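Long-range contacts in putative tagatose-6-phosphate ketose/aldose isomerase (Escherichia coli, PDB 3C3J), which is a putative isomerase of the SIS family, with two SIS domains in each chain of a two-chain assembly: residues A[88-96]-A[118-129]; A[106-115]-A[135-146]. All blocks are in the same frame, centred on the assembly; numbering follows the deposited sequence.

In the fold
Both contacts are largely buried within one SIS-family region, and their segments alternate along the chain, with centres about 14 Å apart. Contact 2 lies within the sheet: neighbouring strands 105-111 and 133-139 are held by backbone hydrogen bonds, which go over into polar bonds between the loops at their C-terminal ends. Contact 1 lies on one face of that sheet, where helix 117-129, the connection between those two strands, packs against 88-96 mainly through side-chain packing, with one bridging water. They meet, among other places, where Val123 of the helix reaches Ser109 and His135. Only contact 1 also borders the second subunit; no other chain of the assembly touches contact 2.

Contact 1 of 2, residues A[88-96]-A[118-129]; sequences TTDLVTNPM and ESVAAVELANQF
Thr88 opens the helix pair by setting its CG2 4.0 Å from Ala122 CB, while its OG1 faces the CB of Glu118. That hydroxyl lies 2.7 Å from a water which also hydrogen-bonds Ser119 OG, a water bridge beside a mostly apolar interface. Leu91 adds CD1 against the same Ala122 methyl. Val92 fills the centre: with CG1 anti to the backbone N (chi1 171°), its CG2 branch is left to touch Ala121 CB at 3.8 Å and Glu118 O at 3.6 Å. The backbone of Leu91 and Val92 is met in turn by Leu125, whose CD1 approaches Val92 CA to 3.7 Å. Beyond the helix end, Pro95 lays its CB over one face of the Phe129 ring, a CH-pi contact 4.1 Å from the centroid and 27° off the normal. Met96, a selenomethionine, meets Phe129 CE2 with its CA at 3.7 Å. Tyr287 of the second subunit hydrogen-bonds Val92 O, so this helix also borders the dimer interface. The axes of helices 88-93 and 118-129 approach to 8.8 Å at 53°; with small alanines at the crossing, this is close helix-helix packing on one face of the parallel sheet of an alpha/beta SIS domain.

Contact 2 of 2, residues A[106-115]-A[135-146]; sequences LLISFGRSGN and HLPITCNEAGAL
Ile138 lies alongside Phe110 and Ile108 of the neighbouring strand, all three side chains pointing the same way. Its CB sits 3.9 Å from Phe110 CD1, CG2 lies near the same ring, by atoms CD1 and CE1, and CD1 at the tip is 3.8 Å from Phe110 CE1 and 3.9 Å from Ile108 CG2. CG1 is anti to the carbonyl carbon (chi1 -61°) and the chain then runs extended, which brings CD1 alongside both Phe110 and Ile108; Met179 of helix 174-187 packs against both Phe110 and Ile138. In the backbone, Ile138 N donates to Ser109 O at 2.8 Å with an N-H...O angle of 166°, and Ile138 O accepts from Gly111 N, whereas the Ser109 N bond to Leu136 O is weak. The strands run parallel, 15° apart, and are the two strands of a right-handed beta-alpha-beta crossover through helix 117-129, within the three-layer alpha/beta fold of the SIS domain. On the opposite face of the sheet, Ser109 CB meets Leu146 CD2.

At the C-terminal strand ends the partners change. Thr139 has OG1 anti to the backbone N, and its hydroxyl donates to Gly111 O at 2.7 Å. Asn141 ND2 gives a hydrogen bond to Ser113 O at 2.8 Å, in the carbonyl plane on a lone pair, and the acceptor lies close to the amide plane. Leu146 N, in the first turn of helix 145-151, reaches Gly114 O at 3.0 Å, likewise on a lone pair, while its side chain packs over Gly114 CA.

Contact 1 of 2, residues A[88-96]-A[118-129]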
ATOM      1  N   THR A  88       6.814   1.011  10.441  1.00 12.59           N
ATOM      2  CA  THR A  88       7.995   0.624  11.196  1.00 13.19           C
ATOM      3  C   THR A  88       8.574  -0.672  10.680  1.00 13.21           C
ATOM      4  O   THR A  88       9.783  -0.869  10.763  1.00 13.09           O
ATOM      5  CB  THR A  88       7.751   0.483  12.704  1.00 13.37           C
ATOM      6  OG1 THR A  88       6.732  -0.494  12.937  1.00 15.32           O
ATOM      7  CG2 THR A  88       7.348   1.838  13.293  1.00 14.45           C
ATOM      8  N   THR A  89       7.723  -1.548  10.159  1.00 13.08           N
ATOM      9  CA  THR A  89       8.176  -2.821   9.628  1.00 14.28           C
ATOM     10  C   THR A  89       9.101  -2.617   8.413  1.00 15.45           C
ATOM     11  O   THR A  89      10.070  -3.364   8.254  1.00 18.24           O
ATOM     12  CB  THR A  89       6.950  -3.736   9.321  1.00 14.47           C
ATOM     13  OG1 THR A  89       5.940  -2.976   8.645  1.00 14.31           O
ATOM     14  CG2 THR A  89       6.347  -4.291  10.632  1.00 14.72           C
ATOM     15  N   ASP A  90       8.869  -1.583   7.602  1.00 14.43           N
ATOM     16  CA  ASP A  90       9.796  -1.245   6.494  1.00 14.10           C
ATOM     17  C   ASP A  90      11.062  -0.514   6.949  1.00 13.33           C
ATOM     18  O   ASP A  90      12.147  -0.744   6.386  1.00 13.88           O
ATOM     19  CB  ASP A  90       9.109  -0.388   5.420  1.00 14.06           C
ATOM     20  CG  ASP A  90       8.038  -1.143   4.660  1.00 16.65           C
ATOM     21  OD1 ASP A  90       8.079  -2.392   4.622  1.00 19.61           O
ATOM     22  OD2 ASP A  90       7.134  -0.482   4.089  1.00 18.78           O
ATOM     23  N   LEU A  91      10.937   0.362   7.943  1.00 13.16           N
ATOM     24  CA  LEU A  91      12.105   1.038   8.517  1.00 12.66           C
ATOM     25  C   LEU A  91      13.076   0.040   9.101  1.00 13.02           C
ATOM     26  O   LEU A  91      14.287   0.169   8.900  1.00 13.49           O
ATOM     27  CB  LEU A  91      11.700   2.067   9.579  1.00 12.77           C
ATOM     28  CG  LEU A  91      10.994   3.332   9.075  1.00 11.41           C
ATOM     29  CD1 LEU A  91      10.707   4.340  10.251  1.00 11.39           C
ATOM     30  CD2 LEU A  91      11.767   3.965   7.918  1.00 11.59           C
ATOM     31  N   VAL A  92      12.562  -0.991   9.769  1.00 12.73           N
ATOM     32  CA  VAL A  92      13.415  -1.944  10.464  1.00 13.46           C
ATOM     33  C   VAL A  92      14.136  -2.887   9.481  1.00 12.44           C
ATOM     34  O   VAL A  92      15.307  -3.205   9.679  1.00 12.95           O
ATOM     35  CB  VAL A  92      12.634  -2.751  11.540  1.00 13.78           C
ATOM     36  CG1 VAL A  92      13.489  -3.880  12.084  1.00 17.64           C
ATOM     37  CG2 VAL A  92      12.173  -1.854  12.684  1.00 16.05           C
ATOM     38  N   THR A  93      13.465  -3.302   8.406  1.00 11.92           N
ATOM     39  CA  THR A  93      14.063  -4.246   7.441  1.00 12.16           C
ATOM     40  C   THR A  93      14.904  -3.572   6.360  1.00 11.20           C
ATOM     41  O   THR A  93      15.876  -4.128   5.925  1.00 11.34           O
ATOM     42  CB  THR A  93      13.017  -5.143   6.740  1.00 11.63           C
ATOM     43  OG1 THR A  93      12.133  -4.328   5.962  1.00 11.53           O
ATOM     44  CG2 THR A  93      12.236  -6.028   7.762  1.00 14.29           C
ATOM     45  N   ASN A  94      14.534  -2.358   5.967  1.00 12.25           N
ATOM     46  CA  ASN A  94      15.172  -1.632   4.864  1.00 13.10           C
ATOM     47  C   ASN A  94      15.444  -0.151   5.224  1.00 13.53           C
ATOM     48  O   ASN A  94      15.092   0.745   4.452  1.00 13.83           O
ATOM     49  CB  ASN A  94      14.271  -1.695   3.609  1.00 13.69           C
ATOM     50  CG  ASN A  94      14.176  -3.088   3.004  1.00 15.02           C
ATOM     51  OD1 ASN A  94      14.791  -3.389   1.953  1.00 20.78           O
ATOM     52  ND2 ASN A  94      13.413  -3.943   3.640  1.00 11.16           N
ATOM     53  N   PRO A  95      16.127   0.117   6.353  1.00 13.84           N
ATOM     54  CA  PRO A  95      16.304   1.510   6.796  1.00 14.53           C
ATOM     55  C   PRO A  95      16.967   2.400   5.756  1.00 14.83           C
ATOM     56  O   PRO A  95      16.606   3.567   5.631  1.00 14.87           O
ATOM     57  CB  PRO A  95      17.233   1.395   8.010  1.00 14.17           C
ATOM     58  CG  PRO A  95      17.856   0.057   7.922  1.00 14.83           C
ATOM     59  CD  PRO A  95      16.825  -0.821   7.244  1.00 13.89           C
HETATM   60  N   MSE A  96      17.919   1.838   5.011  1.00 15.56           N
HETATM   61  CA  MSE A  96      18.659   2.601   3.998  1.00 17.03           C
HETATM   62  C   MSE A  96      17.778   3.117   2.863  1.00 17.55           C
HETATM   63  O   MSE A  96      18.128   4.090   2.196  1.00 17.88           O
HETATM   64  CB  MSE A  96      19.813   1.753   3.430  1.00 18.89           C
HETATM   65  CG  MSE A  96      19.396   0.454   2.688  1.00 23.93           C
HETATM   66 SE   MSE A  96      18.732  -1.128   3.778  1.00 33.39          SE
HETATM   67  CE  MSE A  96      18.029  -2.255   2.258  1.00 27.14           C
ATOM     68  N   GLU A 118       9.788  -3.405  17.027  1.00 15.19           N
ATOM     69  CA  GLU A 118       9.948  -2.595  15.821  1.00 15.90           C
ATOM     70  C   GLU A 118       9.841  -1.108  16.107  1.00 15.31           C
ATOM     71  O   GLU A 118      10.514  -0.310  15.451  1.00 14.49           O
ATOM     72  CB  GLU A 118       8.931  -2.984  14.760  1.00 15.94           C
ATOM     73  CG  GLU A 118       9.052  -4.431  14.378  1.00 19.57           C
ATOM     74  CD  GLU A 118       7.951  -5.278  14.967  1.00 25.74           C
ATOM     75  OE1 GLU A 118       7.610  -5.176  16.197  1.00 25.93           O
ATOM     76  OE2 GLU A 118       7.438  -6.057  14.161  1.00 28.14           O
ATOM     77  N   SER A 119       8.999  -0.729  17.065  1.00 14.76           N
ATOM     78  CA  SER A 119       8.863   0.697  17.419  1.00 15.14           C
ATOM     79  C   SER A 119      10.194   1.260  17.938  1.00 14.38           C
ATOM     80  O   SER A 119      10.669   2.310  17.476  1.00 14.17           O
ATOM     81  CB  SER A 119       7.741   0.909  18.460  1.00 15.25           C
ATOM     82  OG  SER A 119       6.471   0.617  17.871  1.00 16.21           O
ATOM     83  N   VAL A 120      10.795   0.556  18.881  1.00 14.20           N
ATOM     84  CA  VAL A 120      12.055   0.974  19.477  1.00 14.82           C
ATOM     85  C   VAL A 120      13.193   0.888  18.464  1.00 14.15           C
ATOM     86  O   VAL A 120      14.023   1.790  18.363  1.00 14.94           O
ATOM     87  CB  VAL A 120      12.364   0.120  20.740  1.00 15.61           C
ATOM     88  CG1 VAL A 120      13.694   0.532  21.342  1.00 17.95           C
ATOM     89  CG2 VAL A 120      11.222   0.279  21.785  1.00 17.99           C
ATOM     90  N   ALA A 121      13.210  -0.186  17.695  1.00 13.41           N
ATOM     91  CA  ALA A 121      14.201  -0.366  16.635  1.00 13.52           C
ATOM     92  C   ALA A 121      14.127   0.748  15.584  1.00 12.92           C
ATOM     93  O   ALA A 121      15.158   1.239  15.176  1.00 12.10           O
ATOM     94  CB  ALA A 121      14.048  -1.735  16.002  1.00 13.04           C
ATOM     95  N   ALA A 122      12.919   1.164  15.183  1.00 11.93           N
ATOM     96  CA  ALA A 122      12.786   2.256  14.207  1.00 12.43           C
ATOM     97  C   ALA A 122      13.359   3.592  14.732  1.00 12.44           C
ATOM     98  O   ALA A 122      14.035   4.335  13.994  1.00 12.21           O
ATOM     99  CB  ALA A 122      11.325   2.404  13.750  1.00 11.79           C
ATOM    100  N   VAL A 123      13.115   3.879  16.003  1.00 12.57           N
ATOM    101  CA  VAL A 123      13.656   5.064  16.653  1.00 13.23           C
ATOM    102  C   VAL A 123      15.204   5.039  16.617  1.00 12.95           C
ATOM    103  O   VAL A 123      15.845   6.031  16.235  1.00 12.64           O
ATOM    104  CB  VAL A 123      13.100   5.219  18.107  1.00 12.32           C
ATOM    105  CG1 VAL A 123      13.880   6.286  18.912  1.00 12.87           C
ATOM    106  CG2 VAL A 123      11.602   5.590  18.083  1.00 12.53           C
ATOM    107  N   GLU A 124      15.776   3.907  17.000  1.00 13.65           N
ATOM    108  CA  GLU A 124      17.236   3.750  17.077  1.00 15.01           C
ATOM    109  C   GLU A 124      17.862   3.876  15.695  1.00 13.94           C
ATOM    110  O   GLU A 124      18.894   4.523  15.524  1.00 13.33           O
ATOM    111  CB  GLU A 124      17.601   2.378  17.686  1.00 15.89           C
ATOM    112  CG  GLU A 124      17.203   2.192  19.186  1.00 18.76           C
ATOM    113  CD  GLU A 124      17.371   0.720  19.700  1.00 21.05           C
ATOM    114  OE1 GLU A 124      17.465  -0.229  18.867  1.00 31.75           O
ATOM    115  OE2 GLU A 124      17.383   0.490  20.940  1.00 28.59           O
ATOM    116  N   LEU A 125      17.218   3.254  14.701  1.00 12.91           N
ATOM    117  CA  LEU A 125      17.703   3.307  13.330  1.00 12.90           C
ATOM    118  C   LEU A 125      17.655   4.734  12.766  1.00 12.89           C
ATOM    119  O   LEU A 125      18.622   5.184  12.132  1.00 11.86           O
ATOM    120  CB  LEU A 125      16.908   2.321  12.484  1.00 12.79           C
ATOM    121  CG  LEU A 125      17.296   0.840  12.587  1.00 11.74           C
ATOM    122  CD1 LEU A 125      16.157  -0.027  11.976  1.00 11.77           C
ATOM    123  CD2 LEU A 125      18.634   0.589  11.869  1.00 13.35           C
ATOM    124  N   ALA A 126      16.583   5.466  13.074  1.00 11.79           N
ATOM    125  CA  ALA A 126      16.441   6.840  12.616  1.00 13.16           C
ATOM    126  C   ALA A 126      17.564   7.691  13.226  1.00 13.62           C
ATOM    127  O   ALA A 126      18.238   8.444  12.504  1.00 13.51           O
ATOM    128  CB  ALA A 126      15.061   7.397  12.945  1.00 12.47           C
ATOM    129  N   ASN A 127      17.823   7.504  14.520  1.00 13.98           N
ATOM    130  CA  ASN A 127      18.936   8.194  15.189  1.00 14.64           C
ATOM    131  C   ASN A 127      20.310   7.820  14.598  1.00 14.94           C
ATOM    132  O   ASN A 127      21.160   8.689  14.399  1.00 15.64           O
ATOM    133  CB  ASN A 127      18.961   7.893  16.688  1.00 15.07           C
ATOM    134  CG  ASN A 127      17.887   8.612  17.462  1.00 15.77           C
ATOM    135  OD1 ASN A 127      17.453   9.713  17.105  1.00 16.97           O
ATOM    136  ND2 ASN A 127      17.469   7.999  18.561  1.00 17.63           N
ATOM    137  N   GLN A 128      20.512   6.539  14.312  1.00 14.36           N
ATOM    138  CA  GLN A 128      21.749   6.061  13.688  1.00 15.35           C
ATOM    139  C   GLN A 128      21.963   6.630  12.282  1.00 14.45           C
ATOM    140  O   GLN A 128      23.084   7.037  11.942  1.00 13.89           O
ATOM    141  CB  GLN A 128      21.744   4.542  13.591  1.00 15.22           C
ATOM    142  CG  GLN A 128      22.150   3.790  14.820  1.00 18.51           C
ATOM    143  CD  GLN A 128      22.156   2.278  14.526  1.00 18.80           C
ATOM    144  OE1 GLN A 128      23.202   1.671  14.219  1.00 28.56           O
ATOM    145  NE2 GLN A 128      20.991   1.695  14.550  1.00 22.05           N
ATOM    146  N   PHE A 129      20.903   6.633  11.470  1.00 13.81           N
ATOM    147  CA  PHE A 129      21.007   7.046  10.061  1.00 14.03           C
ATOM    148  C   PHE A 129      20.993   8.568   9.831  1.00 14.09           C
ATOM    149  O   PHE A 129      21.660   9.054   8.922  1.00 14.25           O
ATOM    150  CB  PHE A 129      19.895   6.419   9.210  1.00 14.58           C
ATOM    151  CG  PHE A 129      20.220   5.045   8.697  1.00 14.18           C
ATOM    152  CD1 PHE A 129      20.248   3.967   9.537  1.00 14.30           C
ATOM    153  CD2 PHE A 129      20.493   4.835   7.345  1.00 16.37           C
ATOM    154  CE1 PHE A 129      20.571   2.698   9.039  1.00 16.55           C
ATOM    155  CE2 PHE A 129      20.818   3.587   6.868  1.00 16.46           C
ATOM    156  CZ  PHE A 129      20.840   2.523   7.707  1.00 16.26           C
TER
HETATM  157  O   HOH W   1       6.012  -0.747  15.561  1.00 23.93           O

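Contact 2 of 2, residues A[106-115]-A[135-146]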
ATOM      1  N   LEU A 106      11.926  14.484  11.459  1.00 11.81           N
ATOM      2  CA  LEU A 106      11.064  14.400  12.613  1.00 12.15           C
ATOM      3  C   LEU A 106      10.301  13.087  12.449  1.00 12.12           C
ATOM      4  O   LEU A 106       9.542  12.930  11.488  1.00 12.15           O
ATOM      5  CB  LEU A 106      10.082  15.570  12.671  1.00 12.38           C
ATOM      6  CG  LEU A 106       9.022  15.498  13.786  1.00 12.12           C
ATOM      7  CD1 LEU A 106       9.664  15.329  15.186  1.00 13.33           C
ATOM      8  CD2 LEU A 106       8.046  16.703  13.740  1.00 13.92           C
ATOM      9  N   LEU A 107      10.523  12.163  13.359  1.00 12.42           N
ATOM     10  CA  LEU A 107       9.868  10.851  13.313  1.00 12.13           C
ATOM     11  C   LEU A 107       8.710  10.830  14.291  1.00 12.17           C
ATOM     12  O   LEU A 107       8.907  10.989  15.511  1.00 11.91           O
ATOM     13  CB  LEU A 107      10.851   9.719  13.645  1.00 12.31           C
ATOM     14  CG  LEU A 107      10.354   8.292  13.412  1.00 12.79           C
ATOM     15  CD1 LEU A 107      10.061   8.049  11.904  1.00 14.14           C
ATOM     16  CD2 LEU A 107      11.357   7.267  13.977  1.00 11.97           C
ATOM     17  N   ILE A 108       7.505  10.641  13.752  1.00 12.70           N
ATOM     18  CA  ILE A 108       6.297  10.530  14.567  1.00 12.86           C
ATOM     19  C   ILE A 108       5.998   9.033  14.739  1.00 12.55           C
ATOM     20  O   ILE A 108       5.637   8.349  13.784  1.00 12.90           O
ATOM     21  CB  ILE A 108       5.125  11.269  13.930  1.00 13.07           C
ATOM     22  CG1 ILE A 108       5.486  12.744  13.726  1.00 15.82           C
ATOM     23  CG2 ILE A 108       3.866  11.157  14.824  1.00 13.55           C
ATOM     24  CD1 ILE A 108       4.661  13.387  12.667  1.00 17.59           C
ATOM     25  N   SER A 109       6.241   8.515  15.936  1.00 12.46           N
ATOM     26  CA  SER A 109       6.167   7.069  16.185  1.00 13.40           C
ATOM     27  C   SER A 109       4.865   6.782  16.924  1.00 14.20           C
ATOM     28  O   SER A 109       4.671   7.260  18.029  1.00 15.62           O
ATOM     29  CB  SER A 109       7.358   6.605  17.039  1.00 13.61           C
ATOM     30  OG  SER A 109       8.592   6.575  16.311  1.00 15.01           O
ATOM     31  N   PHE A 110       3.977   6.006  16.309  1.00 14.30           N
ATOM     32  CA  PHE A 110       2.768   5.512  16.948  1.00 14.68           C
ATOM     33  C   PHE A 110       2.999   4.143  17.577  1.00 15.63           C
ATOM     34  O   PHE A 110       3.526   3.242  16.942  1.00 16.77           O
ATOM     35  CB  PHE A 110       1.654   5.402  15.904  1.00 14.40           C
ATOM     36  CG  PHE A 110       1.284   6.701  15.286  1.00 14.01           C
ATOM     37  CD1 PHE A 110       0.593   7.651  16.012  1.00 14.11           C
ATOM     38  CD2 PHE A 110       1.622   6.987  13.965  1.00 15.11           C
ATOM     39  CE1 PHE A 110       0.235   8.857  15.449  1.00 13.90           C
ATOM     40  CE2 PHE A 110       1.267   8.220  13.388  1.00 17.09           C
ATOM     41  CZ  PHE A 110       0.580   9.152  14.133  1.00 15.62           C
ATOM     42  N   GLY A 111       2.587   3.974  18.823  1.00 16.90           N
ATOM     43  CA  GLY A 111       2.606   2.641  19.453  1.00 17.45           C
ATOM     44  C   GLY A 111       1.679   2.595  20.647  1.00 18.72           C
ATOM     45  O   GLY A 111       1.765   3.440  21.549  1.00 19.44           O
ATOM     46  N   ARG A 112       0.772   1.634  20.645  1.00 19.40           N
ATOM     47  CA  ARG A 112      -0.135   1.425  21.762  1.00 21.09           C
ATOM     48  C   ARG A 112       0.663   1.110  23.039  1.00 21.21           C
ATOM     49  O   ARG A 112       0.581   1.850  24.013  1.00 22.32           O
ATOM     50  CB  ARG A 112      -1.145   0.323  21.428  1.00 20.86           C
ATOM     51  CG  ARG A 112      -1.996  -0.089  22.632  1.00 21.14           C
ATOM     52  CD  ARG A 112      -2.949  -1.215  22.374  1.00 22.03           C
ATOM     53  NE  ARG A 112      -2.444  -2.312  21.554  1.00 22.06           N
ATOM     54  CZ  ARG A 112      -3.151  -3.410  21.276  1.00 21.88           C
ATOM     55  NH1 ARG A 112      -4.343  -3.607  21.823  1.00 20.41           N
ATOM     56  NH2 ARG A 112      -2.651  -4.340  20.475  1.00 23.04           N
ATOM     57  N   SER A 113       1.476   0.064  23.014  1.00 21.58           N
ATOM     58  CA  SER A 113       2.283  -0.312  24.185  1.00 21.21           C
ATOM     59  C   SER A 113       3.568   0.479  24.335  1.00 21.21           C
ATOM     60  O   SER A 113       4.085   0.604  25.433  1.00 21.09           O
ATOM     61  CB  SER A 113       2.640  -1.801  24.133  1.00 22.22           C
ATOM     62  OG  SER A 113       3.662  -2.071  23.175  1.00 21.33           O
ATOM     63  N   GLY A 114       4.105   0.975  23.214  1.00 21.19           N
ATOM     64  CA  GLY A 114       5.387   1.665  23.192  1.00 21.15           C
ATOM     65  C   GLY A 114       6.553   0.702  23.339  1.00 21.51           C
ATOM     66  O   GLY A 114       7.707   1.121  23.424  1.00 21.44           O
ATOM     67  N   ASN A 115       6.234  -0.588  23.341  1.00 21.42           N
ATOM     68  CA  ASN A 115       7.192  -1.641  23.604  1.00 22.74           C
ATOM     69  C   ASN A 115       7.404  -2.607  22.416  1.00 22.39           C
ATOM     70  O   ASN A 115       8.245  -3.509  22.498  1.00 23.86           O
ATOM     71  CB  ASN A 115       6.733  -2.457  24.822  1.00 23.24           C
ATOM     72  CG  ASN A 115       6.887  -1.726  26.142  1.00 24.73           C
ATOM     73  OD1 ASN A 115       6.070  -1.931  27.047  1.00 28.88           O
ATOM     74  ND2 ASN A 115       7.919  -0.891  26.278  1.00 24.70           N
ATOM     75  N   HIS A 135      12.128  13.405  17.465  1.00 14.08           N
ATOM     76  CA  HIS A 135      11.067  12.400  17.708  1.00 14.19           C
ATOM     77  C   HIS A 135       9.869  12.988  18.415  1.00 14.63           C
ATOM     78  O   HIS A 135      10.027  13.768  19.382  1.00 14.42           O
ATOM     79  CB  HIS A 135      11.613  11.256  18.554  1.00 14.52           C
ATOM     80  CG  HIS A 135      12.677  10.476  17.875  1.00 14.22           C
ATOM     81  ND1 HIS A 135      14.019  10.729  18.064  1.00 17.72           N
ATOM     82  CD2 HIS A 135      12.601   9.492  16.954  1.00 13.54           C
ATOM     83  CE1 HIS A 135      14.718   9.903  17.310  1.00 15.78           C
ATOM     84  NE2 HIS A 135      13.883   9.144  16.625  1.00 18.51           N
ATOM     85  N   LEU A 136       8.680  12.597  17.947  1.00 15.05           N
ATOM     86  CA  LEU A 136       7.419  12.839  18.623  1.00 14.85           C
ATOM     87  C   LEU A 136       6.647  11.519  18.700  1.00 14.43           C
ATOM     88  O   LEU A 136       5.798  11.237  17.869  1.00 12.94           O
ATOM     89  CB  LEU A 136       6.597  13.887  17.883  1.00 14.51           C
ATOM     90  CG  LEU A 136       5.358  14.433  18.643  1.00 17.02           C
ATOM     91  CD1 LEU A 136       5.744  15.671  19.403  1.00 20.54           C
ATOM     92  CD2 LEU A 136       4.211  14.725  17.678  1.00 19.04           C
ATOM     93  N   PRO A 137       6.962  10.683  19.694  1.00 14.32           N
ATOM     94  CA  PRO A 137       6.115   9.512  19.885  1.00 14.21           C
ATOM     95  C   PRO A 137       4.712   9.870  20.366  1.00 14.38           C
ATOM     96  O   PRO A 137       4.537  10.779  21.189  1.00 14.09           O
ATOM     97  CB  PRO A 137       6.861   8.691  20.935  1.00 14.14           C
ATOM     98  CG  PRO A 137       8.198   9.361  21.077  1.00 16.51           C
ATOM     99  CD  PRO A 137       8.056  10.751  20.671  1.00 14.38           C
ATOM    100  N   ILE A 138       3.724   9.172  19.814  1.00 13.93           N
ATOM    101  CA  ILE A 138       2.325   9.305  20.223  1.00 13.72           C
ATOM    102  C   ILE A 138       1.939   7.901  20.650  1.00 13.63           C
ATOM    103  O   ILE A 138       1.865   6.972  19.819  1.00 13.99           O
ATOM    104  CB  ILE A 138       1.447   9.849  19.077  1.00 14.10           C
ATOM    105  CG1 ILE A 138       1.952  11.234  18.662  1.00 13.34           C
ATOM    106  CG2 ILE A 138      -0.035   9.899  19.479  1.00 14.24           C
ATOM    107  CD1 ILE A 138       1.177  11.945  17.486  1.00 12.92           C
ATOM    108  N   THR A 139       1.722   7.739  21.947  1.00 13.16           N
ATOM    109  CA  THR A 139       1.679   6.419  22.567  1.00 14.57           C
ATOM    110  C   THR A 139       0.669   6.333  23.735  1.00 14.54           C
ATOM    111  O   THR A 139       0.353   7.331  24.377  1.00 13.53           O
ATOM    112  CB  THR A 139       3.127   6.010  23.016  1.00 14.51           C
ATOM    113  OG1 THR A 139       3.135   4.681  23.541  1.00 16.95           O
ATOM    114  CG2 THR A 139       3.693   6.989  24.060  1.00 14.92           C
ATOM    115  N   CYS A 140       0.186   5.120  23.995  1.00 15.36           N
ATOM    116  CA  CYS A 140      -0.843   4.882  25.015  1.00 16.75           C
ATOM    117  C   CYS A 140      -0.325   4.315  26.343  1.00 18.14           C
ATOM    118  O   CYS A 140      -1.123   4.085  27.249  1.00 19.19           O
ATOM    119  CB  CYS A 140      -1.960   3.979  24.441  1.00 16.30           C
ATOM    120  SG  CYS A 140      -2.664   4.592  22.870  1.00 18.50           S
ATOM    121  N   ASN A 141       0.994   4.162  26.495  1.00 18.64           N
ATOM    122  CA  ASN A 141       1.596   3.545  27.674  1.00 19.27           C
ATOM    123  C   ASN A 141       2.707   4.408  28.266  1.00 19.08           C
ATOM    124  O   ASN A 141       3.790   4.557  27.692  1.00 18.67           O
ATOM    125  CB  ASN A 141       2.136   2.150  27.295  1.00 20.17           C
ATOM    126  CG  ASN A 141       2.660   1.355  28.481  1.00 20.09           C
ATOM    127  OD1 ASN A 141       2.332   1.635  29.630  1.00 21.98           O
ATOM    128  ND2 ASN A 141       3.440   0.308  28.192  1.00 21.68           N
ATOM    129  N   GLU A 142       2.439   4.994  29.427  1.00 19.56           N
ATOM    130  CA  GLU A 142       3.397   5.870  30.095  1.00 20.30           C
ATOM    131  C   GLU A 142       4.733   5.149  30.421  1.00 20.28           C
ATOM    132  O   GLU A 142       5.816   5.751  30.398  1.00 20.90           O
ATOM    133  CB  GLU A 142       2.753   6.440  31.377  1.00 20.32           C
ATOM    134  CG  GLU A 142       3.706   7.230  32.261  1.00 21.43           C
ATOM    135  CD  GLU A 142       4.584   6.349  33.159  1.00 20.74           C
ATOM    136  OE1 GLU A 142       4.350   5.120  33.293  1.00 27.03           O
ATOM    137  OE2 GLU A 142       5.523   6.893  33.728  1.00 25.03           O
ATOM    138  N   ALA A 143       4.635   3.859  30.694  1.00 20.21           N
ATOM    139  CA  ALA A 143       5.792   3.062  31.099  1.00 20.82           C
ATOM    140  C   ALA A 143       6.527   2.421  29.900  1.00 21.03           C
ATOM    141  O   ALA A 143       7.560   1.789  30.089  1.00 21.68           O
ATOM    142  CB  ALA A 143       5.356   1.992  32.079  1.00 20.27           C
ATOM    143  N   GLY A 144       6.008   2.586  28.680  1.00 20.43           N
ATOM    144  CA  GLY A 144       6.641   2.008  27.505  1.00 20.19           C
ATOM    145  C   GLY A 144       7.905   2.721  27.109  1.00 19.07           C
ATOM    146  O   GLY A 144       8.105   3.878  27.420  1.00 18.65           O
ATOM    147  N   ALA A 145       8.761   1.995  26.398  1.00 20.59           N
ATOM    148  CA  ALA A 145      10.020   2.481  25.857  1.00 20.43           C
ATOM    149  C   ALA A 145       9.867   3.748  25.023  1.00 20.72           C
ATOM    150  O   ALA A 145      10.617   4.696  25.226  1.00 21.72           O
ATOM    151  CB  ALA A 145      10.653   1.372  25.024  1.00 21.25           C
ATOM    152  N   LEU A 146       8.878   3.797  24.119  1.00 20.51           N
ATOM    153  CA  LEU A 146       8.689   4.995  23.303  1.00 19.70           C
ATOM    154  C   LEU A 146       8.562   6.232  24.176  1.00 20.15           C
ATOM    155  O   LEU A 146       9.246   7.247  23.944  1.00 19.32           O
ATOM    156  CB  LEU A 146       7.443   4.895  22.397  1.00 20.43           C
ATOM    157  CG  LEU A 146       7.498   4.164  21.067  1.00 18.43           C
ATOM    158  CD1 LEU A 146       6.102   4.257  20.336  1.00 16.35           C
ATOM    159  CD2 LEU A 146       8.659   4.651  20.198  1.00 17.74           C
TER